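Local coordinates for HD domain-containing protein (Aquifex aeolicus, PDB 2HEK) that is of unconfirmed function but binds zinc in an HD-type domain and GDP at separate sites, and may act as a dGTPase, at residues V15-A18 / G19-L22; F26-Q29 / R30-Y33; F52-S55 / L56-H60; E73-L76 / V77-G81; G159-R162 / M163-R167. One frame throughout, in Å; residues are numbered along the deposited sequence.

Contact 1 (V15-A18 / G19-L22); sequences VGEA and GLRL
G16 is the N-cap of helix 17-23, which follows the second strand of the N-terminal hairpin, and its carbonyl starts the helical ladder by accepting L20 N at 3.1 Å with an N-H...O angle of 165°. R21 N is taken by E17 O and L22 N by A18 O, so the carbonyls of the first turn are satisfied by the backbone. E17 and R21 stand one turn apart, and their side chains run roughly perpendicular. The touch is made by the E17 methylene: CG lies 3.3 Å from R21 NE, on the guanidinium, whereas E17 OE1 stays 4.1 Å from R21 NE, too far for a salt bridge. The arginine spends its charge on D125 through NH1; the bend at chi3 (-118°) folds its guanidinium over A18, whose CA sits 4.0 Å above the centre of one face. A leucine in place of R21 would probably cost D125 the arginine it pairs with and uncover A18. The small A18 suits a surface that meets E75 and L79 of helix 74-82, and L20 reaches out to line the GDP pocket. Glycine suits position 19: V15 CG1 comes to 3.7 Å from G19 CA, where a beta carbon would run into it.

Contact 2 (F26-Q29 / R30-Y33); sequences FPFQ and RLRY. With GDP (guanosine-5'-diphosphate), chain H.
The side chains of Q29 and R32 run out together where the short helix 26-29 gives way to turns. R32 can be followed outward. Its CB rests 3.2 Å from Q29 O, the carbonyl that also accepts R32 N, and covers the rim of one face of the Y33 ring. CG stays beside that carbonyl and CD passes 3.6 Å from Q29 OE1. The bend at chi3 (141°) then delivers the guanidinium: NH1 is shared, donating to Q29 OE1 at 3.0 Å and to GDP O6 at 3.0 Å, while NH2 points almost straight (177°) at GDP N7, 3.2 Å away. OE1 is met in its carbonyl plane, on a lone pair, and also takes a hydrogen from a water shared with Y33 OH, itself hydrogen-bonded to Y41 OH of the second subunit. The other end of the amide is used too, NE2 giving to GDP O6 at 2.9 Å and to I23 O, which fixes which way the amide is flipped. Away from the nucleotide, L31 CD1 lies over the rim of one F28 face; F52 gives R32 a cation-pi partner. A methionine in place of R32 would probably leave guanine N7 without its donor and Q29 OE1 without its charged neighbour. Long donors suit this task: together they read O6 and N7, the Hoogsteen edge of guanine, in a nucleotide-binding pocket where P45 of the second subunit packs on R32.

Contact 3 (F52-S55 / L56-H60); sequences FEHS and LGVYH. With ZN (zinc ion), chain D.
H54, whose ring lies against V58 of the next turn, binds the zinc ion through NE2 at 2.3 Å; D85, D161 and a water 2.3 Å from the zinc complete the coordination. Its other nitrogen, ND1, is hydrogen-bonded to D164, so the imidazole is gripped at both nitrogens, which probably fixes its rotation. CG stands opposite the backbone N (chi1 171°), which carries the ring off the helix toward the metal. Within the helix, V58 N donates to H54 O at 2.8 Å and Y59 N to S55 O; S55 OG is satisfied by R51 O of the preceding turn. Packing comes next. V58 CG2 sits over one imidazole face in a CH-pi contact, 3.7 Å from the ring centroid and displaced toward CE1, which it approaches to 3.3 Å. A branched residue suits this place because one methyl can cover the ring while the other faces S160. On another side of the helix F52 CE2 meets L56 CD1 at 3.9 Å, and the same phenylalanine borders the GDP pocket beside R32. G57 brings its bare CA close to D164. The arrangement is that of the first metal-binding histidine of an HD domain, displayed from a buried helix.

Contact 4 (E73-L76 / V77-G81); sequences EKEL and VKLAG
E75, V77 and K78 carry most of this contact along the first turns of helix 74-82. E75 reaches forward: CG stands opposite the backbone N (chi1 179°), and the bend at chi2 (67°) swings the carboxylate over the following turn. There OE1 meets K78 NZ at 3.3 Å, a salt bridge whose hydrogen bond is weak, while OE2 lies 3.7 Å from L79 CD2, against apolar carbon. K78 has a further ionic partner in E63 of helix 51-69, with Y59 OH weakly bonded as well, so its ammonium ties two helices together. On the way there its CD runs alongside K74 CG at 3.5 Å; the two lysine chains run together, their NZ atoms 5.8 Å apart. V77 turns to the other side. It has chi1 67°, which turns CG1 back over the helix to within 3.2 Å of K74 O, while the side chain packs on T62, C66 and I154. A short branched residue fits this seam between helices 51-69 and 145-155. The helix opens at the N-cap E73, whose carbonyl accepts V77 N at 3.3 Å and whose carboxylate is paired with R133; A80 N then closes on L76 O at 2.9 Å. The chemistry implies a division of labour: K78, a buried residue, has E63 and, more weakly, E75 for its ammonium, which probably offsets the cost of burial, while V77, L76 and A80 provide the apolar contact with the surrounding helices of the HD domain.

Contact 5 (G159-R162 / M163-R167); sequences GSDR and MDYLR. With ZN (zinc ion), chain D.
D161 and Y165 meet across one turn of helix 160-173, and D161 is a zinc ligand: OD1 binds the metal at 2.1 Å. The other oxygen, D161 OD2, stays 3.2 Å from the zinc, so the carboxylate coordinates through one atom, joining H54 at the metal. The carboxylate plane stands almost perpendicular (87°) to the tyrosine ring, with D161 OD1 3.8 Å from Y165 CD2, and Y165 N donates to D161 O, tying the backbone of ligand and ring together. Y165 has a first torsion of 72°, uncommon for an aromatic residue in a helix, which folds its ring back along the helix over R162. R162 CA lies under one face, 3.8 Å from the ring centroid and only 15° off the normal, a CH-pi contact, and R162 CG comes within 3.2 Å of Y165 OH. A water then bridges R162 NE and Y165 OH, while R162 NH1 is held by G156 O. Farther out, D164 N is bonded to S160 O at 3.0 Å, and the D164 carboxylate serves the second shell, its OD2 paired with R168 and bonded to Y10 OH. S160 OG meets T62 of helix 51-69, and M163 extends the other way into L185 and I186. An acidic residue suits each metal-side position, but in different ways: D161 supplies an oxygen directly to zinc, whereas D164 probably orients the histidine that supplies a nitrogen, so one helix face sets both the ligand and the aim of its neighbour.

How the contacts relate
All five contacts are local turns of chain in series; none nests in or crosses another, and none closes a long loop. Contact 1 begins the helix after the N-terminal hairpin and leads directly into contact 2, the two supplying parts of one GDP pocket. The chain then returns in contact 3, whose F52 packs on F28 and R32 of contact 2 while its Y59 reaches back to contact 1. Contact 4 starts the next helix, lying against contacts 1 and 3 through L79 and K78. Much later in sequence, contact 5 comes beside contact 3, sharing its zinc and a zinc-bound water, so helix 51-69 contributes a residue to both the nucleotide pocket and the metal site.

Contact 1 (V15-A18 / G19-L22)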
# COMPACT_ATOMS: atom_id res chain seq x y z
N VAL A 15 -23.02 0.58 -9.41
CA VAL A 15 -23.77 0.04 -10.53
C VAL A 15 -25.19 0.66 -10.61
O VAL A 15 -25.89 0.71 -9.60
CB VAL A 15 -23.90 -1.49 -10.40
CG1 VAL A 15 -24.58 -2.09 -11.63
CG2 VAL A 15 -22.49 -2.15 -10.22
N GLY A 16 -25.60 1.07 -11.81
CA GLY A 16 -26.94 1.61 -12.07
C GLY A 16 -28.00 0.54 -12.25
O GLY A 16 -27.72 -0.65 -12.11
N GLU A 17 -29.22 0.94 -12.57
CA GLU A 17 -30.32 -0.02 -12.53
C GLU A 17 -30.23 -1.10 -13.61
O GLU A 17 -30.60 -2.25 -13.37
CB GLU A 17 -31.67 0.69 -12.63
CG GLU A 17 -32.87 -0.25 -12.87
CD GLU A 17 -33.32 -1.08 -11.65
OE1 GLU A 17 -32.55 -1.97 -11.17
OE2 GLU A 17 -34.47 -0.86 -11.20
N ALA A 18 -29.77 -0.74 -14.81
CA ALA A 18 -29.71 -1.76 -15.86
C ALA A 18 -28.71 -2.86 -15.46
O ALA A 18 -28.99 -4.06 -15.57
CB ALA A 18 -29.36 -1.15 -17.23
N GLY A 19 -27.55 -2.44 -14.94
CA GLY A 19 -26.55 -3.40 -14.49
C GLY A 19 -27.03 -4.29 -13.36
O GLY A 19 -26.77 -5.50 -13.38
N LEU A 20 -27.72 -3.71 -12.37
CA LEU A 20 -28.26 -4.50 -11.26
C LEU A 20 -29.23 -5.59 -11.71
O LEU A 20 -29.20 -6.72 -11.19
CB LEU A 20 -28.98 -3.60 -10.26
CG LEU A 20 -29.39 -4.25 -8.93
CD1 LEU A 20 -28.17 -4.55 -8.08
CD2 LEU A 20 -30.36 -3.35 -8.17
N ARG A 21 -30.09 -5.25 -12.67
CA ARG A 21 -31.08 -6.22 -13.18
C ARG A 21 -30.35 -7.39 -13.82
O ARG A 21 -30.71 -8.58 -13.63
CB ARG A 21 -31.99 -5.53 -14.20
CG ARG A 21 -33.03 -4.56 -13.61
CD ARG A 21 -34.05 -4.06 -14.70
NE ARG A 21 -34.01 -2.61 -14.91
CZ ARG A 21 -33.76 -2.01 -16.08
NH1 ARG A 21 -33.54 -2.73 -17.18
NH2 ARG A 21 -33.72 -0.68 -16.14
N LEU A 22 -29.27 -7.06 -14.53
CA LEU A 22 -28.42 -8.10 -15.14
C LEU A 22 -27.66 -8.90 -14.09
O LEU A 22 -27.59 -10.13 -14.15
CB LEU A 22 -27.47 -7.46 -16.15
CG LEU A 22 -28.14 -6.87 -17.41
CD1 LEU A 22 -27.19 -5.87 -18.08
CD2 LEU A 22 -28.56 -7.99 -18.39

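Contact 2 (F26-Q29 / R30-Y33)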
# COMPACT_ATOMS: atom_id res chain seq x y z
N PHE A 26 -30.01 -15.22 -13.14
CA PHE A 26 -29.35 -16.49 -12.92
C PHE A 26 -28.07 -16.71 -13.75
O PHE A 26 -27.09 -17.22 -13.23
CB PHE A 26 -30.34 -17.66 -13.13
CG PHE A 26 -29.70 -19.02 -13.16
CD1 PHE A 26 -29.68 -19.82 -12.02
CD2 PHE A 26 -29.14 -19.51 -14.34
CE1 PHE A 26 -29.09 -21.10 -12.05
CE2 PHE A 26 -28.53 -20.78 -14.38
CZ PHE A 26 -28.50 -21.57 -13.24
N PRO A 27 -28.07 -16.37 -15.06
CA PRO A 27 -26.79 -16.58 -15.79
C PRO A 27 -25.61 -15.73 -15.27
O PRO A 27 -24.45 -16.15 -15.36
CB PRO A 27 -27.13 -16.18 -17.23
CG PRO A 27 -28.66 -16.36 -17.31
CD PRO A 27 -29.13 -15.88 -15.96
N PHE A 28 -25.89 -14.55 -14.72
CA PHE A 28 -24.82 -13.76 -14.12
C PHE A 28 -24.44 -14.33 -12.74
O PHE A 28 -23.25 -14.44 -12.41
CB PHE A 28 -25.16 -12.26 -14.05
CG PHE A 28 -23.97 -11.39 -13.75
CD1 PHE A 28 -23.24 -10.81 -14.80
CD2 PHE A 28 -23.57 -11.14 -12.45
CE1 PHE A 28 -22.12 -10.02 -14.54
CE2 PHE A 28 -22.46 -10.31 -12.17
CZ PHE A 28 -21.74 -9.76 -13.22
N GLN A 29 -25.43 -14.74 -11.96
CA GLN A 29 -25.11 -15.30 -10.63
C GLN A 29 -24.27 -16.59 -10.72
O GLN A 29 -23.43 -16.85 -9.86
CB GLN A 29 -26.38 -15.53 -9.79
CG GLN A 29 -27.07 -14.25 -9.39
CD GLN A 29 -26.34 -13.53 -8.25
OE1 GLN A 29 -25.81 -14.16 -7.35
NE2 GLN A 29 -26.35 -12.21 -8.28
N ARG A 30 -24.47 -17.37 -11.77
CA ARG A 30 -23.63 -18.53 -12.08
C ARG A 30 -22.12 -18.20 -11.99
O ARG A 30 -21.28 -19.05 -11.59
CB ARG A 30 -23.96 -19.01 -13.52
CG ARG A 30 -23.06 -20.14 -14.02
CD ARG A 30 -23.36 -20.57 -15.48
NE ARG A 30 -22.24 -21.39 -15.91
CZ ARG A 30 -21.14 -20.91 -16.51
NH1 ARG A 30 -21.04 -19.63 -16.85
NH2 ARG A 30 -20.16 -21.74 -16.81
N LEU A 31 -21.76 -16.99 -12.39
CA LEU A 31 -20.35 -16.66 -12.44
C LEU A 31 -19.72 -16.66 -11.04
O LEU A 31 -18.53 -16.85 -10.94
CB LEU A 31 -20.15 -15.31 -13.13
CG LEU A 31 -20.58 -15.24 -14.61
CD1 LEU A 31 -20.34 -13.83 -15.08
CD2 LEU A 31 -19.84 -16.24 -15.49
N ARG A 32 -20.53 -16.50 -9.98
CA ARG A 32 -20.05 -16.61 -8.57
C ARG A 32 -19.52 -18.00 -8.29
O ARG A 32 -18.89 -18.20 -7.29
CB ARG A 32 -21.21 -16.42 -7.58
CG ARG A 32 -21.54 -15.02 -7.27
CD ARG A 32 -22.51 -14.88 -6.17
NE ARG A 32 -22.04 -13.74 -5.41
CZ ARG A 32 -22.76 -12.67 -5.17
NH1 ARG A 32 -24.02 -12.62 -5.57
NH2 ARG A 32 -22.21 -11.67 -4.49
N TYR A 33 -19.82 -18.98 -9.15
CA TYR A 33 -19.47 -20.39 -8.87
C TYR A 33 -18.41 -20.93 -9.86
O TYR A 33 -18.23 -22.15 -10.04
CB TYR A 33 -20.76 -21.25 -8.75
CG TYR A 33 -21.70 -20.59 -7.74
CD1 TYR A 33 -21.42 -20.66 -6.36
CD2 TYR A 33 -22.79 -19.83 -8.15
CE1 TYR A 33 -22.23 -20.02 -5.41
CE2 TYR A 33 -23.61 -19.15 -7.19
CZ TYR A 33 -23.31 -19.27 -5.82
OH TYR A 33 -24.07 -18.60 -4.84
PB GDP H . -30.59 -3.92 0.85
O1B GDP H . -29.82 -3.66 2.13
O2B GDP H . -31.94 -3.23 0.95
O3B GDP H . -29.83 -3.33 -0.33
O3A GDP H . -30.82 -5.52 0.65
PA GDP H . -29.91 -6.42 -0.34
O1A GDP H . -29.97 -5.92 -1.77
O2A GDP H . -30.29 -7.89 -0.30
O5' GDP H . -28.44 -6.22 0.28
C5' GDP H . -27.28 -6.80 -0.30
C4' GDP H . -26.23 -5.71 -0.46
O4' GDP H . -24.99 -6.36 -0.73
C3' GDP H . -26.53 -4.78 -1.64
O3' GDP H . -26.86 -3.45 -1.21
C2' GDP H . -25.26 -4.79 -2.48
O2' GDP H . -24.50 -3.61 -2.23
C1' GDP H . -24.46 -6.01 -2.01
N9 GDP H . -24.54 -7.18 -2.94
C8 GDP H . -23.58 -8.12 -3.08
N7 GDP H . -23.91 -9.06 -4.00
C5 GDP H . -25.12 -8.73 -4.49
C6 GDP H . -26.07 -9.28 -5.49
O6 GDP H . -25.81 -10.32 -6.11
N1 GDP H . -27.22 -8.63 -5.70
C2 GDP H . -27.57 -7.50 -5.04
N2 GDP H . -28.75 -6.91 -5.31
N3 GDP H . -26.76 -6.94 -4.10
C4 GDP H . -25.54 -7.49 -3.79
O HOH W 1 -23.45 -17.70 -17.36
O HOH W 2 -25.92 -16.83 -5.83

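Contact 3 (F52-S55 / L56-H60)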
# COMPACT_ATOMS: atom_id res chain seq x y z
N PHE A 52 -17.56 -13.57 -11.30
CA PHE A 52 -18.58 -12.59 -10.83
C PHE A 52 -17.91 -11.29 -10.45
O PHE A 52 -18.23 -10.22 -10.98
CB PHE A 52 -19.38 -13.18 -9.66
CG PHE A 52 -20.49 -12.29 -9.14
CD1 PHE A 52 -21.80 -12.46 -9.59
CD2 PHE A 52 -20.25 -11.34 -8.14
CE1 PHE A 52 -22.85 -11.68 -9.09
CE2 PHE A 52 -21.27 -10.52 -7.64
CZ PHE A 52 -22.61 -10.69 -8.14
N GLU A 53 -16.95 -11.34 -9.54
CA GLU A 53 -16.29 -10.10 -9.14
C GLU A 53 -15.49 -9.49 -10.26
O GLU A 53 -15.42 -8.25 -10.38
CB GLU A 53 -15.36 -10.31 -7.93
CG GLU A 53 -16.04 -10.96 -6.70
CD GLU A 53 -15.90 -12.48 -6.69
OE1 GLU A 53 -14.76 -12.99 -6.48
OE2 GLU A 53 -16.94 -13.14 -6.88
N HIS A 54 -14.80 -10.33 -11.04
CA HIS A 54 -14.08 -9.87 -12.23
C HIS A 54 -15.02 -9.07 -13.18
O HIS A 54 -14.68 -7.98 -13.63
CB HIS A 54 -13.44 -11.06 -12.99
CG HIS A 54 -12.87 -10.69 -14.32
ND1 HIS A 54 -11.94 -9.67 -14.47
CD2 HIS A 54 -13.08 -11.20 -15.56
CE1 HIS A 54 -11.62 -9.56 -15.75
NE2 HIS A 54 -12.30 -10.48 -16.43
N SER A 55 -16.22 -9.60 -13.44
CA SER A 55 -17.18 -8.91 -14.33
C SER A 55 -17.61 -7.54 -13.80
O SER A 55 -17.73 -6.59 -14.59
CB SER A 55 -18.42 -9.78 -14.60
OG SER A 55 -18.03 -10.98 -15.25
N LEU A 56 -17.79 -7.41 -12.48
CA LEU A 56 -18.10 -6.11 -11.84
C LEU A 56 -16.93 -5.17 -12.01
O LEU A 56 -17.10 -3.99 -12.26
CB LEU A 56 -18.38 -6.30 -10.32
CG LEU A 56 -19.63 -7.07 -9.88
CD1 LEU A 56 -19.88 -6.98 -8.37
CD2 LEU A 56 -20.82 -6.50 -10.59
N GLY A 57 -15.72 -5.72 -11.88
CA GLY A 57 -14.49 -4.94 -12.07
C GLY A 57 -14.34 -4.47 -13.50
O GLY A 57 -13.95 -3.33 -13.75
N VAL A 58 -14.64 -5.34 -14.46
CA VAL A 58 -14.60 -4.92 -15.90
C VAL A 58 -15.59 -3.76 -16.18
O VAL A 58 -15.25 -2.74 -16.81
CB VAL A 58 -14.83 -6.10 -16.84
CG1 VAL A 58 -14.83 -5.62 -18.31
CG2 VAL A 58 -13.73 -7.17 -16.66
N TYR A 59 -16.83 -3.92 -15.69
CA TYR A 59 -17.82 -2.85 -15.74
C TYR A 59 -17.24 -1.54 -15.16
O TYR A 59 -17.36 -0.50 -15.77
CB TYR A 59 -19.06 -3.27 -14.97
CG TYR A 59 -20.12 -2.21 -14.75
CD1 TYR A 59 -20.05 -1.32 -13.66
CD2 TYR A 59 -21.24 -2.14 -15.59
CE1 TYR A 59 -21.07 -0.32 -13.45
CE2 TYR A 59 -22.26 -1.19 -15.39
CZ TYR A 59 -22.17 -0.29 -14.32
OH TYR A 59 -23.19 0.64 -14.15
N HIS A 60 -16.62 -1.60 -13.99
CA HIS A 60 -16.06 -0.40 -13.34
C HIS A 60 -14.88 0.21 -14.13
O HIS A 60 -14.81 1.45 -14.33
CB HIS A 60 -15.60 -0.80 -11.93
CG HIS A 60 -14.85 0.27 -11.22
ND1 HIS A 60 -15.48 1.37 -10.67
CD2 HIS A 60 -13.53 0.43 -10.98
CE1 HIS A 60 -14.57 2.16 -10.12
NE2 HIS A 60 -13.38 1.61 -10.29
ZN ZN D . -12.68 -11.40 -18.47
O HOH W 3 -14.57 -10.10 -18.69

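Contact 4 (E73-L76 / V77-G81)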
# COMPACT_ATOMS: atom_id res chain seq x y z
N GLU A 73 -21.27 6.45 -26.20
CA GLU A 73 -22.08 5.28 -25.89
C GLU A 73 -21.56 4.58 -24.65
O GLU A 73 -21.32 3.37 -24.68
CB GLU A 73 -22.07 4.31 -27.08
CG GLU A 73 -22.54 4.91 -28.45
CD GLU A 73 -22.87 3.80 -29.42
OE1 GLU A 73 -23.88 3.08 -29.18
OE2 GLU A 73 -22.10 3.58 -30.38
N LYS A 74 -21.35 5.33 -23.58
CA LYS A 74 -20.75 4.78 -22.35
C LYS A 74 -21.57 3.63 -21.75
O LYS A 74 -21.03 2.57 -21.43
CB LYS A 74 -20.54 5.91 -21.33
CG LYS A 74 -20.02 5.44 -19.93
CD LYS A 74 -19.57 6.63 -19.05
CE LYS A 74 -20.70 7.62 -18.77
NZ LYS A 74 -20.33 8.53 -17.63
N GLU A 75 -22.87 3.81 -21.60
CA GLU A 75 -23.65 2.77 -20.91
C GLU A 75 -23.59 1.46 -21.67
O GLU A 75 -23.47 0.39 -21.08
CB GLU A 75 -25.10 3.21 -20.65
CG GLU A 75 -25.95 2.11 -19.94
CD GLU A 75 -25.51 1.80 -18.49
OE1 GLU A 75 -24.58 2.46 -17.94
OE2 GLU A 75 -26.13 0.89 -17.90
N LEU A 76 -23.61 1.54 -22.99
CA LEU A 76 -23.69 0.31 -23.78
C LEU A 76 -22.38 -0.46 -23.66
O LEU A 76 -22.39 -1.68 -23.55
CB LEU A 76 -23.99 0.63 -25.26
CG LEU A 76 -24.03 -0.61 -26.13
CD1 LEU A 76 -25.30 -1.41 -25.81
CD2 LEU A 76 -23.98 -0.23 -27.60
N VAL A 77 -21.24 0.25 -23.73
CA VAL A 77 -19.94 -0.42 -23.65
C VAL A 77 -19.74 -0.94 -22.23
O VAL A 77 -19.16 -2.00 -22.06
CB VAL A 77 -18.77 0.47 -24.17
CG1 VAL A 77 -18.54 1.64 -23.28
CG2 VAL A 77 -17.45 -0.34 -24.25
N LYS A 78 -20.25 -0.24 -21.21
CA LYS A 78 -20.14 -0.71 -19.82
C LYS A 78 -20.88 -2.01 -19.70
O LYS A 78 -20.38 -2.98 -19.08
CB LYS A 78 -20.71 0.30 -18.81
CG LYS A 78 -19.77 1.50 -18.52
CD LYS A 78 -20.55 2.63 -17.83
CE LYS A 78 -21.32 2.13 -16.56
NZ LYS A 78 -22.13 3.27 -15.95
N LEU A 79 -22.06 -2.08 -20.29
CA LEU A 79 -22.80 -3.35 -20.21
C LEU A 79 -22.11 -4.42 -21.02
O LEU A 79 -22.11 -5.58 -20.61
CB LEU A 79 -24.30 -3.19 -20.58
CG LEU A 79 -25.12 -2.25 -19.67
CD1 LEU A 79 -26.62 -2.13 -20.12
CD2 LEU A 79 -25.02 -2.66 -18.19
N ALA A 80 -21.52 -4.08 -22.17
CA ALA A 80 -20.76 -5.08 -22.92
C ALA A 80 -19.61 -5.63 -22.05
O ALA A 80 -19.31 -6.83 -22.09
CB ALA A 80 -20.19 -4.45 -24.23
N GLY A 81 -18.97 -4.74 -21.27
CA GLY A 81 -17.91 -5.15 -20.32
C GLY A 81 -18.49 -6.08 -19.27
O GLY A 81 -17.97 -7.17 -19.02

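Contact 5 (G159-R162 / M163-R167)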
# COMPACT_ATOMS: atom_id res chain seq x y z
N GLY A 159 -7.26 -3.22 -22.80
CA GLY A 159 -8.71 -3.23 -22.54
C GLY A 159 -9.05 -3.38 -21.08
O GLY A 159 -8.23 -3.83 -20.26
N SER A 160 -10.28 -3.01 -20.73
CA SER A 160 -10.77 -3.10 -19.35
C SER A 160 -10.77 -4.54 -18.83
O SER A 160 -10.57 -4.78 -17.62
CB SER A 160 -12.19 -2.53 -19.29
OG SER A 160 -13.05 -3.26 -20.17
N ASP A 161 -10.99 -5.50 -19.71
CA ASP A 161 -10.93 -6.92 -19.30
C ASP A 161 -9.55 -7.29 -18.71
O ASP A 161 -9.47 -7.72 -17.56
CB ASP A 161 -11.28 -7.82 -20.49
CG ASP A 161 -11.39 -9.27 -20.13
OD1 ASP A 161 -11.72 -9.61 -18.98
OD2 ASP A 161 -11.17 -10.09 -21.02
N ARG A 162 -8.49 -7.06 -19.48
CA ARG A 162 -7.13 -7.30 -19.03
C ARG A 162 -6.74 -6.44 -17.85
O ARG A 162 -6.10 -6.95 -16.95
CB ARG A 162 -6.12 -6.98 -20.13
CG ARG A 162 -5.96 -8.07 -21.12
CD ARG A 162 -4.79 -7.76 -22.08
NE ARG A 162 -4.53 -8.93 -22.93
CZ ARG A 162 -5.01 -9.09 -24.16
NH1 ARG A 162 -5.78 -8.16 -24.71
NH2 ARG A 162 -4.70 -10.20 -24.84
N MET A 163 -7.07 -5.17 -17.86
CA MET A 163 -6.72 -4.31 -16.77
C MET A 163 -7.31 -4.87 -15.47
O MET A 163 -6.63 -4.87 -14.43
CB MET A 163 -7.22 -2.90 -17.03
CG MET A 163 -6.29 -2.05 -17.89
SD MET A 163 -6.55 -0.28 -17.64
CE MET A 163 -5.87 0.37 -19.16
N ASP A 164 -8.53 -5.38 -15.52
CA ASP A 164 -9.08 -5.89 -14.28
C ASP A 164 -8.45 -7.22 -13.91
O ASP A 164 -8.05 -7.41 -12.76
CB ASP A 164 -10.59 -6.08 -14.28
CG ASP A 164 -11.08 -6.54 -12.91
OD1 ASP A 164 -11.33 -7.76 -12.74
OD2 ASP A 164 -11.22 -5.70 -12.02
N TYR A 165 -8.36 -8.20 -14.84
CA TYR A 165 -7.87 -9.49 -14.36
C TYR A 165 -6.40 -9.46 -13.97
O TYR A 165 -6.02 -10.17 -13.04
CB TYR A 165 -8.26 -10.65 -15.28
CG TYR A 165 -7.59 -10.82 -16.62
CD1 TYR A 165 -6.22 -10.94 -16.74
CD2 TYR A 165 -8.37 -10.83 -17.78
CE1 TYR A 165 -5.63 -11.08 -18.00
CE2 TYR A 165 -7.80 -10.96 -19.06
CZ TYR A 165 -6.42 -11.08 -19.16
OH TYR A 165 -5.83 -11.22 -20.39
N LEU A 166 -5.56 -8.67 -14.64
CA LEU A 166 -4.15 -8.64 -14.25
C LEU A 166 -4.02 -8.17 -12.82
O LEU A 166 -3.32 -8.79 -12.02
CB LEU A 166 -3.29 -7.76 -15.17
CG LEU A 166 -3.06 -8.30 -16.59
CD1 LEU A 166 -2.38 -7.17 -17.42
CD2 LEU A 166 -2.21 -9.61 -16.56
N ARG A 167 -4.69 -7.07 -12.50
CA ARG A 167 -4.70 -6.52 -11.12
C ARG A 167 -5.37 -7.45 -10.10
O ARG A 167 -4.87 -7.64 -8.97
CB ARG A 167 -5.34 -5.10 -11.10
CG ARG A 167 -5.46 -4.39 -9.70
CD ARG A 167 -5.99 -2.81 -9.70
NE ARG A 167 -5.74 -2.27 -8.37
CZ ARG A 167 -5.79 -0.99 -8.10
NH1 ARG A 167 -6.07 -0.12 -9.08
NH2 ARG A 167 -5.54 -0.57 -6.88
ZN ZN D . -12.68 -11.40 -18.47
O HOH W 4 -3.16 -10.72 -20.88
O HOH W 3 -14.57 -10.10 -18.69